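Side-chain contacts in aldehyde dehydrogenase (Burkholderia cenocepacia, PDB 4O6R), which probably oxidises aldehydes to carboxylic acids with NAD(P)+ as cofactor, and here holds adenosine monophosphate: residues Q92-D97 against N157-F162; I153-W156 against M161-S164. One frame throughout, in Å; residues are numbered along the deposited sequence.

Interaction 1: residues Q92-D97 against N157-F162; sequences QLESLD and NFPLMF
E94 lays its carboxylate over the first turn of helix 159-172, where OE2 overlaps the ring of P159 and the CB of L160. The oxygen accepts a nearly straight hydrogen bond from the backbone amide of L160, with OE2 2.9 Å from L160 N and an N-H...O angle of 162°. The amide does not approach within the plane of the acid; it comes from above it, 37° out. Apolar atoms press on the same oxygen, P159 CD at 3.2 Å from E94 OE2 and L160 CB at 3.3 Å. Two torsions bring the acid here: CG stands anti to the backbone N (chi1 -173°), which carries the chain off helix 87-98, and a bend at chi2 then turns the carboxylate to the helix start. F158 occupies the N-cap position, so this is a case of a helix N-terminus, with amide N-H groups in its first turn not used by the helix itself, meeting an acid from another helix. A water extends the grip by one residue: it donates to E94 OE2 at 2.8 Å and accepts from M161 N at 3.1 Å, while lying at the edge of the F158 ring. OE1 is held by the hydroxyl of S188, at the start of helix 187-199, so both carboxylate oxygens have partners and rotation of the group is restricted. The positive end of the helix dipole would probably favour the ionised acid in this buried setting. L160 directs its side chain against T113 of helix 102-123 and against S188 and I192 of helix 187-199.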
loop_
_atom_site.group_PDB
_atom_site.type_symbol
_atom_site.label_atom_id
_atom_site.label_comp_id
_atom_site.label_asym_id
_atom_site.label_seq_id
_atom_site.Cartn_x
_atom_site.Cartn_y
_atom_site.Cartn_z
ATOM N N GLN A 92 -15.223 -30.804 -20.602
ATOM C CA GLN A 92 -16.316 -31.678 -20.981
ATOM C C GLN A 92 -17.430 -31.668 -19.938
ATOM O O GLN A 92 -18.606 -31.582 -20.298
ATOM C CB GLN A 92 -15.826 -33.106 -21.218
ATOM C CG GLN A 92 -14.968 -33.272 -22.461
ATOM C CD GLN A 92 -15.776 -33.204 -23.757
ATOM O OE1 GLN A 92 -16.951 -33.555 -23.787
ATOM N NE2 GLN A 92 -15.121 -32.811 -24.842
ATOM N N LEU A 93 -17.078 -31.761 -18.659
ATOM C CA LEU A 93 -18.090 -31.832 -17.591
ATOM C C LEU A 93 -18.862 -30.518 -17.487
ATOM O O LEU A 93 -20.108 -30.501 -17.428
ATOM C CB LEU A 93 -17.449 -32.193 -16.248
ATOM C CG LEU A 93 -18.378 -32.371 -15.049
ATOM C CD1 LEU A 93 -19.367 -33.482 -15.301
ATOM C CD2 LEU A 93 -17.571 -32.707 -13.797
ATOM N N GLU A 94 -18.127 -29.413 -17.522
ATOM C CA GLU A 94 -18.741 -28.075 -17.492
ATOM C C GLU A 94 -19.707 -27.874 -18.671
ATOM O O GLU A 94 -20.847 -27.440 -18.470
ATOM C CB GLU A 94 -17.651 -26.970 -17.455
ATOM C CG GLU A 94 -18.161 -25.536 -17.265
ATOM C CD GLU A 94 -18.646 -25.208 -15.857
ATOM O OE1 GLU A 94 -19.031 -26.117 -15.095
ATOM O OE2 GLU A 94 -18.697 -23.998 -15.503
ATOM N N SER A 95 -19.274 -28.217 -19.889
ATOM C CA SER A 95 -20.136 -28.127 -21.080
ATOM C C SER A 95 -21.388 -28.997 -20.989
ATOM O O SER A 95 -22.456 -28.583 -21.408
ATOM C CB SER A 95 -19.372 -28.459 -22.374
ATOM O OG SER A 95 -18.408 -27.441 -22.651
ATOM N N LEU A 96 -21.250 -30.196 -20.453
ATOM C CA LEU A 96 -22.366 -31.126 -20.333
ATOM C C LEU A 96 -23.469 -30.543 -19.441
ATOM O O LEU A 96 -24.652 -30.622 -19.772
ATOM C CB LEU A 96 -21.873 -32.444 -19.745
ATOM C CG LEU A 96 -22.827 -33.626 -19.743
ATOM C CD1 LEU A 96 -23.084 -34.143 -21.150
ATOM C CD2 LEU A 96 -22.280 -34.746 -18.857
ATOM N N ASP A 97 -23.044 -29.939 -18.342
ATOM C CA ASP A 97 -23.911 -29.445 -17.279
ATOM C C ASP A 97 -24.498 -28.062 -17.595
ATOM O O ASP A 97 -25.648 -27.778 -17.294
ATOM C CB ASP A 97 -23.039 -29.358 -16.003
ATOM C CG ASP A 97 -23.837 -29.312 -14.729
ATOM O OD1 ASP A 97 -25.077 -29.485 -14.779
ATOM O OD2 ASP A 97 -23.203 -29.111 -13.673
ATOM N N ASN A 157 -24.226 -19.639 -14.026
ATOM C CA ASN A 157 -23.757 -19.184 -15.342
ATOM C C ASN A 157 -22.262 -19.418 -15.631
ATOM O O ASN A 157 -21.905 -19.707 -16.775
ATOM C CB ASN A 157 -24.165 -17.743 -15.623
ATOM C CG ASN A 157 -23.656 -16.779 -14.602
ATOM O OD1 ASN A 157 -23.787 -17.011 -13.413
ATOM N ND2 ASN A 157 -23.105 -15.676 -15.053
ATOM N N PHE A 158 -21.416 -19.367 -14.599
ATOM C CA PHE A 158 -19.989 -19.676 -14.722
ATOM C C PHE A 158 -19.595 -20.495 -13.503
ATOM O O PHE A 158 -18.779 -20.073 -12.699
ATOM C CB PHE A 158 -19.150 -18.395 -14.776
ATOM C CG PHE A 158 -19.271 -17.602 -16.062
ATOM C CD1 PHE A 158 -18.736 -18.093 -17.245
ATOM C CD2 PHE A 158 -19.834 -16.335 -16.066
ATOM C CE1 PHE A 158 -18.785 -17.356 -18.414
ATOM C CE2 PHE A 158 -19.881 -15.576 -17.230
ATOM C CZ PHE A 158 -19.362 -16.084 -18.409
ATOM N N PRO A 159 -20.202 -21.677 -13.333
ATOM C CA PRO A 159 -19.989 -22.376 -12.071
ATOM C C PRO A 159 -18.548 -22.755 -11.809
ATOM O O PRO A 159 -18.091 -22.616 -10.671
ATOM C CB PRO A 159 -20.881 -23.614 -12.163
ATOM C CG PRO A 159 -21.345 -23.697 -13.567
ATOM C CD PRO A 159 -21.168 -22.357 -14.209
ATOM N N LEU A 160 -17.840 -23.225 -12.822
ATOM C CA LEU A 160 -16.440 -23.597 -12.613
ATOM C C LEU A 160 -15.623 -22.360 -12.255
ATOM O O LEU A 160 -14.905 -22.339 -11.256
ATOM C CB LEU A 160 -15.869 -24.271 -13.858
ATOM C CG LEU A 160 -14.414 -24.729 -13.818
ATOM C CD1 LEU A 160 -14.193 -25.710 -12.673
ATOM C CD2 LEU A 160 -14.017 -25.349 -15.147
ATOM N N MET A 161 -15.762 -21.300 -13.034
ATOM C CA MET A 161 -14.982 -20.083 -12.787
ATOM C C MET A 161 -15.278 -19.503 -11.404
ATOM O O MET A 161 -14.371 -19.023 -10.723
ATOM C CB MET A 161 -15.259 -19.055 -13.876
ATOM C CG MET A 161 -14.089 -18.166 -14.238
ATOM S SD MET A 161 -14.546 -17.191 -15.697
ATOM C CE MET A 161 -15.949 -16.268 -15.010
ATOM N N PHE A 162 -16.539 -19.562 -10.992
ATOM C CA PHE A 162 -16.923 -19.030 -9.682
ATOM C C PHE A 162 -16.272 -19.752 -8.528
ATOM O O PHE A 162 -16.075 -19.131 -7.484
ATOM C CB PHE A 162 -18.444 -19.038 -9.471
ATOM C CG PHE A 162 -19.176 -18.010 -10.279
ATOM C CD1 PHE A 162 -18.613 -16.799 -10.562
ATOM C CD2 PHE A 162 -20.448 -18.268 -10.725
ATOM C CE1 PHE A 162 -19.293 -15.866 -11.321
ATOM C CE2 PHE A 162 -21.138 -17.342 -11.446
ATOM C CZ PHE A 162 -20.572 -16.134 -11.745
HETATM O O HOH W 1 -17.518 -21.499 -15.620
#

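Interaction 2: residues I153-W156 against M161-S164; sequences IVPW and MFTS. With AMP (adenosine monophosphate), chain E.
The side chains of V154 and F162 run antiparallel alongside one another across the beta-to-alpha turn that leads from strand 138-153 into helix 159-172, part of the Rossmann-like nucleotide-binding domain of aldehyde dehydrogenases. In the conformer of V154 given here (a second was modelled), the touching branch is CG1, set anti to the backbone N (chi1 -179°) and placed against the root of the phenylalanine, with CG1 3.3 Å from F162 CB, a closeness not to be pressed. P155 follows a different course. Its ring crosses the F162 side chain at about a right angle, and CD rests 3.6 Å from F162 CE2 with CG close behind. Valine and proline therefore divide one side of the aromatic ring between them, V154 near CB and P155 farther out, and both approach obliquely. P155 O lies at the ring edge, in its plane. F162 can meet both residues because CG sits beside its own backbone N (chi1 -72°), which swings the ring back toward the preceding loop. The same short segment serves the nucleotide. V154 O receives a hydrogen bond from the ribose O3' of AMP, and the backbone of V154 is also bonded to K180, whose NZ binds AMP as well. I153 lies against the sugar and the base: its CG2 comes 3.1 Å from AMP O4', and its CD1 lies 3.7 Å from AMP N3.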
loop_
_atom_site.group_PDB
_atom_site.type_symbol
_atom_site.label_atom_id
_atom_site.label_comp_id
_atom_site.label_asym_id
_atom_site.label_seq_id
_atom_site.Cartn_x
_atom_site.Cartn_y
_atom_site.Cartn_z
ATOM N N ILE A 153 -22.505 -18.392 -1.885
ATOM C CA ILE A 153 -23.625 -18.849 -2.702
ATOM C C ILE A 153 -23.399 -18.340 -4.111
ATOM O O ILE A 153 -23.253 -17.143 -4.314
ATOM C CB ILE A 153 -24.973 -18.350 -2.134
ATOM C CG1 ILE A 153 -25.220 -18.960 -0.759
ATOM C CG2 ILE A 153 -26.123 -18.728 -3.063
ATOM C CD1 ILE A 153 -26.301 -18.313 0.055
ATOM N N VAL A 154 -23.469 -19.274 -5.066
ATOM C CA VAL A 154 -22.957 -19.136 -6.441
ATOM C C VAL A 154 -24.045 -19.528 -7.468
ATOM O O VAL A 154 -24.655 -20.581 -7.301
ATOM C CB VAL A 154 -21.780 -20.143 -6.597
ATOM C CG1 VAL A 154 -21.158 -20.068 -7.964
ATOM C CG2 VAL A 154 -20.725 -19.935 -5.515
ATOM N N PRO A 155 -24.293 -18.712 -8.537
ATOM C CA PRO A 155 -25.267 -19.123 -9.504
ATOM C C PRO A 155 -24.701 -20.062 -10.587
ATOM O O PRO A 155 -23.555 -20.524 -10.486
ATOM C CB PRO A 155 -25.722 -17.795 -10.095
ATOM C CG PRO A 155 -24.532 -16.946 -10.054
ATOM C CD PRO A 155 -23.711 -17.403 -8.886
ATOM N N TRP A 156 -25.503 -20.296 -11.626
ATOM C CA TRP A 156 -25.254 -21.365 -12.582
ATOM C C TRP A 156 -24.583 -20.927 -13.877
ATOM O O TRP A 156 -24.392 -21.770 -14.750
ATOM C CB TRP A 156 -26.578 -22.052 -12.919
ATOM C CG TRP A 156 -27.710 -21.083 -13.154
ATOM C CD1 TRP A 156 -28.670 -20.729 -12.261
ATOM C CD2 TRP A 156 -27.958 -20.319 -14.345
ATOM N NE1 TRP A 156 -29.520 -19.808 -12.830
ATOM C CE2 TRP A 156 -29.095 -19.532 -14.105
ATOM C CE3 TRP A 156 -27.324 -20.227 -15.595
ATOM C CZ2 TRP A 156 -29.658 -18.691 -15.093
ATOM C CZ3 TRP A 156 -27.872 -19.382 -16.578
ATOM C CH2 TRP A 156 -29.033 -18.633 -16.316
ATOM N N MET A 161 -15.762 -21.300 -13.034
ATOM C CA MET A 161 -14.982 -20.083 -12.787
ATOM C C MET A 161 -15.278 -19.503 -11.404
ATOM O O MET A 161 -14.371 -19.023 -10.723
ATOM C CB MET A 161 -15.259 -19.055 -13.876
ATOM C CG MET A 161 -14.089 -18.166 -14.238
ATOM S SD MET A 161 -14.546 -17.191 -15.697
ATOM C CE MET A 161 -15.949 -16.268 -15.010
ATOM N N PHE A 162 -16.539 -19.562 -10.992
ATOM C CA PHE A 162 -16.923 -19.030 -9.682
ATOM C C PHE A 162 -16.272 -19.752 -8.528
ATOM O O PHE A 162 -16.075 -19.131 -7.484
ATOM C CB PHE A 162 -18.444 -19.038 -9.471
ATOM C CG PHE A 162 -19.176 -18.010 -10.279
ATOM C CD1 PHE A 162 -18.613 -16.799 -10.562
ATOM C CD2 PHE A 162 -20.448 -18.268 -10.725
ATOM C CE1 PHE A 162 -19.293 -15.866 -11.321
ATOM C CE2 PHE A 162 -21.138 -17.342 -11.446
ATOM C CZ PHE A 162 -20.572 -16.134 -11.745
ATOM N N THR A 163 -15.936 -21.040 -8.681
ATOM C CA THR A 163 -15.187 -21.726 -7.611
ATOM C C THR A 163 -13.919 -20.973 -7.277
ATOM O O THR A 163 -13.576 -20.801 -6.100
ATOM C CB THR A 163 -14.825 -23.209 -7.910
ATOM O OG1 THR A 163 -13.885 -23.325 -8.985
ATOM C CG2 THR A 163 -16.078 -24.014 -8.239
ATOM N N SER A 164 -13.217 -20.535 -8.311
ATOM C CA SER A 164 -11.967 -19.806 -8.144
ATOM C C SER A 164 -12.197 -18.374 -7.669
ATOM O O SER A 164 -11.497 -17.903 -6.771
ATOM C CB SER A 164 -11.148 -19.826 -9.425
ATOM O OG SER A 164 -11.720 -19.009 -10.449
HETATM P P AMP E . -31.003 -16.359 -7.602
HETATM O O1P AMP E . -30.403 -14.995 -7.589
HETATM O O2P AMP E . -32.171 -16.492 -6.602
HETATM O O3P AMP E . -31.256 -16.883 -9.028
HETATM O "O5'" AMP E . -29.889 -17.440 -7.041
HETATM C "C5'" AMP E . -28.444 -17.493 -7.193
HETATM C "C4'" AMP E . -27.913 -18.506 -6.135
HETATM O "O4'" AMP E . -28.556 -18.226 -4.875
HETATM C "C3'" AMP E . -28.184 -19.997 -6.376
HETATM O "O3'" AMP E . -27.096 -20.892 -5.978
HETATM C "C2'" AMP E . -29.475 -20.232 -5.573
HETATM O "O2'" AMP E . -29.780 -21.600 -5.218
HETATM C "C1'" AMP E . -29.293 -19.331 -4.354
HETATM N N9 AMP E . -30.555 -18.899 -3.660
HETATM C C8 AMP E . -31.823 -18.846 -4.166
HETATM N N7 AMP E . -32.716 -18.432 -3.208
HETATM C C5 AMP E . -32.029 -18.196 -2.055
HETATM C C6 AMP E . -32.320 -17.727 -0.667
HETATM N N6 AMP E . -33.560 -17.414 -0.270
HETATM N N1 AMP E . -31.323 -17.606 0.229
HETATM C C2 AMP E . -30.068 -17.916 -0.129
HETATM N N3 AMP E . -29.727 -18.359 -1.360
HETATM C C4 AMP E . -30.618 -18.518 -2.360
#

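Overall arrangement
Interactions 1 and 2 illustrate how a short beta-to-alpha connection can be held from two directions. Their centres are 9 Å apart, and both use helix 159-172, sharing M161 and F162 in sequence. Interaction 1 brings a polar side chain from a distant helix, 60 residues away at the closest ends, to the start of this helix; interaction 2 is apolar and local, joining F162, at the end of the helix's first turn, to the loop that leads into the helix. The AMP site lies on the loop side: 153-156 touches the nucleotide directly, whereas the side chain of P159 in interaction 1 is about 9 Å from AMP and about 6 Å from that of V154.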